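Local coordinates for protein thioesterase (Streptomyces sp. WAC02707, PDB 6VAP) that probably hydrolyses acyl groups from stalled carrier proteins as the type II thioesterase of the borrelidin biosynthetic cluster, at residues Q16-H21 and V43-A48; A24-C29 and R50-A55. All coordinates share one frame; numbering follows the deposited sequence.

Contact 1 (Q16-H21 and V43-A48)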
ATOM      1  N   GLN A  16      -3.064   8.287  12.482  1.00 22.12           N
ATOM      2  CA  GLN A  16      -1.733   8.608  12.994  1.00 42.35           C
ATOM      3  C   GLN A  16      -1.655   7.999  14.389  1.00 28.63           C
ATOM      4  O   GLN A  16      -2.224   8.532  15.347  1.00 28.30           O
ATOM      5  CB  GLN A  16      -1.544  10.123  13.014  1.00 55.68           C
ATOM      6  CG  GLN A  16      -0.172  10.582  13.476  1.00 71.04           C
ATOM      7  CD  GLN A  16      -0.057  12.090  13.562  1.00 78.01           C
ATOM      8  OE1 GLN A  16      -1.046  12.798  13.453  1.00 78.53           O
ATOM      9  NE2 GLN A  16       1.151  12.585  13.758  1.00 86.23           N
ATOM     10  N   TYR A  17      -0.940   6.883  14.503  1.00 28.64           N
ATOM     11  CA  TYR A  17      -0.945   6.127  15.745  1.00 25.87           C
ATOM     12  C   TYR A  17       0.031   6.678  16.775  1.00 26.86           C
ATOM     13  O   TYR A  17      -0.199   6.506  17.973  1.00 37.11           O
ATOM     14  CB  TYR A  17      -0.640   4.666  15.433  1.00 28.40           C
ATOM     15  CG  TYR A  17      -1.753   3.991  14.672  1.00 27.78           C
ATOM     16  CD1 TYR A  17      -3.058   3.949  15.184  1.00 37.92           C
ATOM     17  CD2 TYR A  17      -1.497   3.353  13.463  1.00 35.65           C
ATOM     18  CE1 TYR A  17      -4.079   3.325  14.481  1.00 44.05           C
ATOM     19  CE2 TYR A  17      -2.503   2.751  12.743  1.00 27.53           C
ATOM     20  CZ  TYR A  17      -3.793   2.727  13.254  1.00 38.35           C
ATOM     21  OH  TYR A  17      -4.809   2.119  12.557  1.00 42.01           O
ATOM     22  N   ARG A  18       1.122   7.302  16.347  1.00 26.41           N
ATOM     23  CA  ARG A  18       2.129   7.813  17.256  1.00 31.79           C
ATOM     24  C   ARG A  18       2.476   9.262  16.932  1.00 38.36           C
ATOM     25  O   ARG A  18       2.327   9.705  15.792  1.00 38.83           O
ATOM     26  CB  ARG A  18       3.392   6.948  17.180  1.00 40.80           C
ATOM     27  CG  ARG A  18       3.199   5.496  17.589  1.00 47.38           C
ATOM     28  CD  ARG A  18       3.197   5.313  19.085  1.00 70.51           C
ATOM     29  NE  ARG A  18       3.266   3.903  19.463  1.00 88.45           N
ATOM     30  CZ  ARG A  18       2.207   3.120  19.650  1.00109.86           C
ATOM     31  NH1 ARG A  18       0.981   3.601  19.494  1.00117.85           N
ATOM     32  NH2 ARG A  18       2.376   1.854  19.996  1.00118.26           N
ATOM     33  N   PRO A  19       2.945  10.012  17.921  1.00 38.59           N
ATOM     34  CA  PRO A  19       3.398  11.378  17.624  1.00 41.33           C
ATOM     35  C   PRO A  19       4.699  11.362  16.847  1.00 36.60           C
ATOM     36  O   PRO A  19       5.527  10.458  16.991  1.00 34.74           O
ATOM     37  CB  PRO A  19       3.598  12.015  19.003  1.00 39.38           C
ATOM     38  CG  PRO A  19       3.074  11.012  20.023  1.00 51.36           C
ATOM     39  CD  PRO A  19       3.069   9.661  19.348  1.00 40.83           C
ATOM     40  N   ALA A  20       4.895  12.400  16.047  1.00 44.71           N
ATOM     41  CA  ALA A  20       6.077  12.509  15.206  1.00 41.73           C
ATOM     42  C   ALA A  20       6.692  13.892  15.366  1.00 49.66           C
ATOM     43  O   ALA A  20       5.977  14.881  15.582  1.00 36.07           O
ATOM     44  CB  ALA A  20       5.734  12.248  13.744  1.00 35.20           C
ATOM     45  N   HIS A  21       8.025  13.948  15.278  1.00 38.30           N
ATOM     46  CA  HIS A  21       8.711  15.222  15.282  1.00 41.03           C
ATOM     47  C   HIS A  21       8.167  16.101  14.150  1.00 44.08           C
ATOM     48  O   HIS A  21       7.696  15.604  13.118  1.00 32.96           O
ATOM     49  CB  HIS A  21      10.219  15.021  15.113  1.00 48.67           C
ATOM     50  CG  HIS A  21      10.885  14.356  16.279  1.00 62.55           C
ATOM     51  ND1 HIS A  21      10.418  14.480  17.570  1.00 64.85           N
ATOM     52  CD2 HIS A  21      11.986  13.569  16.347  1.00 63.44           C
ATOM     53  CE1 HIS A  21      11.212  13.808  18.386  1.00 63.39           C
ATOM     54  NE2 HIS A  21      12.164  13.236  17.669  1.00 63.18           N
ATOM     55  N   VAL A  43       4.712  -0.469  12.314  1.00 20.79           N
ATOM     56  CA  VAL A  43       5.551   0.505  11.611  1.00 25.50           C
ATOM     57  C   VAL A  43       5.556   1.842  12.366  1.00 20.57           C
ATOM     58  O   VAL A  43       6.603   2.447  12.646  1.00 21.49           O
ATOM     59  CB  VAL A  43       5.063   0.672  10.157  1.00 27.49           C
ATOM     60  CG1 VAL A  43       5.883   1.744   9.453  1.00 26.50           C
ATOM     61  CG2 VAL A  43       5.135  -0.636   9.438  1.00 30.31           C
ATOM     62  N   ALA A  44       4.371   2.323  12.711  1.00 22.01           N
ATOM     63  CA  ALA A  44       4.276   3.553  13.483  1.00 37.40           C
ATOM     64  C   ALA A  44       5.133   3.456  14.735  1.00 25.27           C
ATOM     65  O   ALA A  44       5.980   4.326  14.984  1.00 31.30           O
ATOM     66  CB  ALA A  44       2.815   3.833  13.839  1.00 29.76           C
ATOM     67  N   ALA A  45       4.978   2.350  15.488  1.00 28.30           N
ATOM     68  CA  ALA A  45       5.676   2.199  16.764  1.00 33.29           C
ATOM     69  C   ALA A  45       7.189   2.162  16.570  1.00 37.31           C
ATOM     70  O   ALA A  45       7.940   2.646  17.420  1.00 33.76           O
ATOM     71  CB  ALA A  45       5.207   0.914  17.465  1.00 32.57           C
ATOM     72  N   ALA A  46       7.661   1.581  15.470  1.00 29.85           N
ATOM     73  CA  ALA A  46       9.092   1.391  15.259  1.00 37.33           C
ATOM     74  C   ALA A  46       9.782   2.590  14.629  1.00 32.21           C
ATOM     75  O   ALA A  46      10.991   2.757  14.815  1.00 33.15           O
ATOM     76  CB  ALA A  46       9.332   0.173  14.365  1.00 39.24           C
ATOM     77  N   LEU A  47       9.059   3.423  13.885  1.00 24.81           N
ATOM     78  CA  LEU A  47       9.669   4.553  13.189  1.00 30.32           C
ATOM     79  C   LEU A  47       9.403   5.899  13.857  1.00 29.61           C
ATOM     80  O   LEU A  47      10.210   6.827  13.712  1.00 33.40           O
ATOM     81  CB  LEU A  47       9.178   4.615  11.737  1.00 23.88           C
ATOM     82  CG  LEU A  47       9.463   3.392  10.881  1.00 25.18           C
ATOM     83  CD1 LEU A  47       9.153   3.677   9.439  1.00 29.02           C
ATOM     84  CD2 LEU A  47      10.925   2.889  11.030  1.00 27.31           C
ATOM     85  N   ALA A  48       8.296   6.037  14.578  1.00 33.73           N
ATOM     86  CA  ALA A  48       8.013   7.293  15.251  1.00 33.14           C
ATOM     87  C   ALA A  48       8.909   7.410  16.475  1.00 43.32           C
ATOM     88  O   ALA A  48       9.356   6.394  17.000  1.00 37.54           O
ATOM     89  CB  ALA A  48       6.550   7.365  15.672  1.00 36.96           C
TER
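The extended chain of 16-21 passes over the last turn of helix 41-47, the backbones coming closest at Arg18 and Ala44, whose CA atoms are 6.1 Å apart. In the alpha/beta-hydrolase fold, this joins the loop after edge strand 14-15 to the helix that links strands 26-30 and 52-56. The helix offers small side chains. Ala44 CB meets Tyr17 CB at 3.9 Å and lies at the edge of the tyrosine ring, near its plane; the ring itself leads away from 43-48 and stacks with His41. Arg18 does most of the covering. With CG beside the backbone N (chi1 -62°) and a bend at chi2 (-80°), its chain runs along the helix surface, CG 4.1 Å from Ala44 CB. Farther out, the guanidinium group lies obliquely to the methyl of Ala45, with NH2 3.9 Å from Ala45 CB. The bend brings Arg18 NH1 within 3.5 Å of Tyr17 O, a weak hydrogen bond. Ala48, the first residue to leave helical geometry, keeps its amide on the helix through Ala44 O, while its CB sits 3.5 Å from both Arg18 CB and Pro19 O.

Contact 2 (A24-C29 and R50-A55)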
ATOM      1  N   ALA A  24       9.938  15.353  11.015  1.00 46.46           N
ATOM      2  CA  ALA A  24       9.934  13.956  10.620  1.00 40.07           C
ATOM      3  C   ALA A  24       9.483  13.821   9.163  1.00 33.56           C
ATOM      4  O   ALA A  24       8.492  14.435   8.753  1.00 29.45           O
ATOM      5  CB  ALA A  24       9.013  13.139  11.545  1.00 35.28           C
ATOM      6  N   PRO A  25      10.133  12.977   8.381  1.00 38.97           N
ATOM      7  CA  PRO A  25       9.556  12.626   7.083  1.00 31.88           C
ATOM      8  C   PRO A  25       8.273  11.857   7.295  1.00 25.84           C
ATOM      9  O   PRO A  25       8.097  11.204   8.326  1.00 30.08           O
ATOM     10  CB  PRO A  25      10.621  11.738   6.439  1.00 38.71           C
ATOM     11  CG  PRO A  25      11.861  11.944   7.259  1.00 41.18           C
ATOM     12  CD  PRO A  25      11.407  12.288   8.629  1.00 34.29           C
ATOM     13  N   GLN A  26       7.404  11.893   6.278  1.00 23.77           N
ATOM     14  CA  GLN A  26       6.093  11.252   6.320  1.00 35.90           C
ATOM     15  C   GLN A  26       6.109   9.928   5.555  1.00 20.65           C
ATOM     16  O   GLN A  26       6.726   9.811   4.493  1.00 21.01           O
ATOM     17  CB  GLN A  26       5.000  12.146   5.731  1.00 47.63           C
ATOM     18  CG  GLN A  26       4.494  13.220   6.671  1.00 68.52           C
ATOM     19  CD  GLN A  26       3.277  13.934   6.122  1.00 81.04           C
ATOM     20  OE1 GLN A  26       2.963  13.823   4.938  1.00 75.22           O
ATOM     21  NE2 GLN A  26       2.582  14.666   6.979  1.00 97.52           N
ATOM     22  N   LEU A  27       5.456   8.919   6.116  1.00 20.91           N
ATOM     23  CA  LEU A  27       5.302   7.626   5.465  1.00 25.63           C
ATOM     24  C   LEU A  27       3.807   7.307   5.422  1.00 32.17           C
ATOM     25  O   LEU A  27       3.149   7.183   6.465  1.00 23.05           O
ATOM     26  CB  LEU A  27       6.074   6.537   6.207  1.00 31.22           C
ATOM     27  CG  LEU A  27       5.766   5.123   5.666  1.00 31.39           C
ATOM     28  CD1 LEU A  27       6.393   4.932   4.325  1.00 29.56           C
ATOM     29  CD2 LEU A  27       6.210   4.034   6.621  1.00 33.26           C
ATOM     30  N   ILE A  28       3.266   7.223   4.219  1.00 27.35           N
ATOM     31  CA  ILE A  28       1.858   6.907   4.026  1.00 23.09           C
ATOM     32  C   ILE A  28       1.781   5.441   3.695  1.00 22.97           C
ATOM     33  O   ILE A  28       2.400   5.012   2.723  1.00 18.03           O
ATOM     34  CB  ILE A  28       1.248   7.751   2.899  1.00 19.78           C
ATOM     35  CG1 ILE A  28       1.465   9.256   3.195  1.00 22.33           C
ATOM     36  CG2 ILE A  28      -0.252   7.459   2.750  1.00 29.13           C
ATOM     37  CD1 ILE A  28       1.429  10.088   1.945  1.00 34.56           C
ATOM     38  N   CYS A  29       1.023   4.673   4.466  1.00 17.19           N
ATOM     39  CA  CYS A  29       0.982   3.215   4.381  1.00 18.98           C
ATOM     40  C   CYS A  29      -0.394   2.751   3.931  1.00 20.55           C
ATOM     41  O   CYS A  29      -1.398   3.086   4.568  1.00 16.75           O
ATOM     42  CB  CYS A  29       1.304   2.609   5.758  1.00 25.63           C
ATOM     43  SG  CYS A  29       2.974   3.031   6.277  1.00 29.41           S
ATOM     44  N   ARG A  50      10.618   9.648  14.867  1.00 33.14           N
ATOM     45  CA  ARG A  50      11.523  10.095  13.814  1.00 36.43           C
ATOM     46  C   ARG A  50      10.852  10.071  12.450  1.00 33.60           C
ATOM     47  O   ARG A  50      11.337  10.698  11.504  1.00 34.90           O
ATOM     48  CB  ARG A  50      12.783   9.238  13.791  1.00 38.69           C
ATOM     49  CG  ARG A  50      13.669   9.430  15.037  1.00 59.52           C
ATOM     50  CD  ARG A  50      14.680   8.299  15.231  1.00 67.68           C
ATOM     51  NE  ARG A  50      14.102   6.972  14.977  1.00 74.19           N
ATOM     52  CZ  ARG A  50      13.203   6.376  15.759  1.00 68.23           C
ATOM     53  NH1 ARG A  50      12.766   6.978  16.862  1.00 69.71           N
ATOM     54  NH2 ARG A  50      12.737   5.180  15.431  1.00 59.54           N
ATOM     55  N   CYS A  51       9.724   9.388  12.339  1.00 27.70           N
ATOM     56  CA  CYS A  51       8.966   9.344  11.096  1.00 29.11           C
ATOM     57  C   CYS A  51       7.483   9.479  11.414  1.00 45.77           C
ATOM     58  O   CYS A  51       6.999   8.883  12.381  1.00 46.39           O
ATOM     59  CB  CYS A  51       9.228   8.046  10.317  1.00 34.54           C
ATOM     60  SG  CYS A  51       8.282   7.913   8.778  1.00 48.58           S
ATOM     61  N   ASP A  52       6.777  10.289  10.621  1.00 41.06           N
ATOM     62  CA  ASP A  52       5.334  10.466  10.775  1.00 39.09           C
ATOM     63  C   ASP A  52       4.641   9.387   9.958  1.00 24.80           C
ATOM     64  O   ASP A  52       4.468   9.523   8.753  1.00 24.18           O
ATOM     65  CB  ASP A  52       4.915  11.866  10.343  1.00 59.85           C
ATOM     66  CG  ASP A  52       3.443  12.125  10.576  1.00 71.62           C
ATOM     67  OD1 ASP A  52       2.787  11.263  11.212  1.00 69.08           O
ATOM     68  OD2 ASP A  52       2.941  13.183  10.122  1.00 71.72           O
ATOM     69  N   VAL A  53       4.247   8.305  10.612  1.00 32.55           N
ATOM     70  CA  VAL A  53       3.631   7.172   9.931  1.00 38.32           C
ATOM     71  C   VAL A  53       2.132   7.404   9.845  1.00 29.16           C
ATOM     72  O   VAL A  53       1.465   7.569  10.867  1.00 29.00           O
ATOM     73  CB  VAL A  53       3.929   5.855  10.658  1.00 36.24           C
ATOM     74  CG1 VAL A  53       3.232   4.693   9.937  1.00 32.69           C
ATOM     75  CG2 VAL A  53       5.449   5.616  10.745  1.00 35.03           C
ATOM     76  N   LEU A  54       1.594   7.393   8.638  1.00 21.14           N
ATOM     77  CA  LEU A  54       0.177   7.620   8.399  1.00 21.14           C
ATOM     78  C   LEU A  54      -0.386   6.354   7.776  1.00 21.57           C
ATOM     79  O   LEU A  54       0.073   5.923   6.710  1.00 27.41           O
ATOM     80  CB  LEU A  54      -0.048   8.813   7.481  1.00 26.88           C
ATOM     81  CG  LEU A  54       0.501  10.140   7.998  1.00 29.96           C
ATOM     82  CD1 LEU A  54       0.184  11.252   6.988  1.00 29.10           C
ATOM     83  CD2 LEU A  54      -0.096  10.489   9.348  1.00 38.09           C
ATOM     84  N   ALA A  55      -1.391   5.774   8.419  1.00 29.63           N
ATOM     85  CA  ALA A  55      -1.962   4.512   7.976  1.00 28.14           C
ATOM     86  C   ALA A  55      -3.372   4.780   7.462  1.00 21.49           C
ATOM     87  O   ALA A  55      -4.164   5.473   8.112  1.00 19.16           O
ATOM     88  CB  ALA A  55      -1.945   3.486   9.106  1.00 23.72           C
TER
HETATM   89  O   HOH W   1       3.840  15.454   9.747  1.00 62.17           O
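Asp52 N donates to Pro25 O over 2.8 Å, the first of four backbone hydrogen bonds that pair 24-29 with 50-55. Leu27 uses both of its backbone polar groups: its N reaches Asp52 O, and its O receives Leu54 N at 2.7 Å with an N-H...O angle of 171°. Cys29 N donates to Leu54 O at 2.7 Å. Beside this backbone pairing, a water accepts from Gln26 NE2 (3.1 Å) and donates to Asp52 OD2, supplementing a weak, bent direct bond of 3.5 Å between NE2 and OD2. The two side chains run side by side, but amide and carboxylate planes are 72° apart; Gln26 has further bonds to His89 N and Arg87 O. Strands 26-30 and 52-56 are parallel neighbours in the central alpha/beta-hydrolase sheet, connected by helix 41-47 in a beta-alpha-beta crossover. On the face carrying Gln26 and Asp52, Leu54 CD1 lies against the glutamine amide, 4.2 Å from its NE2. On the other face Leu27 packs on helices 41-47 and 239-250, Val53 on helix 41-47, and Cys29 on Tyr40. Here Cys51 SG, anti to its own N (chi1 179°), packs 3.7 Å from Leu27 CB, and Cys29 SG meets Val53 CG1 at 4.0 Å.

Contacts 1 and 2 have centres about 7 Å apart and alternate along the chain: 16-21 precedes strand 26-30, and helix 41-47 is the crossover from that strand to 52-56. They share a hydrophobic seam: Ala44 CA rests 3.6 Å from Val53 CG2, and Val43 CG1 lies 3.7 Å from Leu27 CD2. The 16-21 loop also reaches the sheet directly, with Ala20 CB packed 3.5 Å from Asp52 CA. Strand 26-30 is flanked on one side by 52-56 and on the other by 92-97, which leads to the probable nucleophile elbow around Ser98. The side chain of Cys29, in contact 2, comes close to that elbow but makes no contact with it.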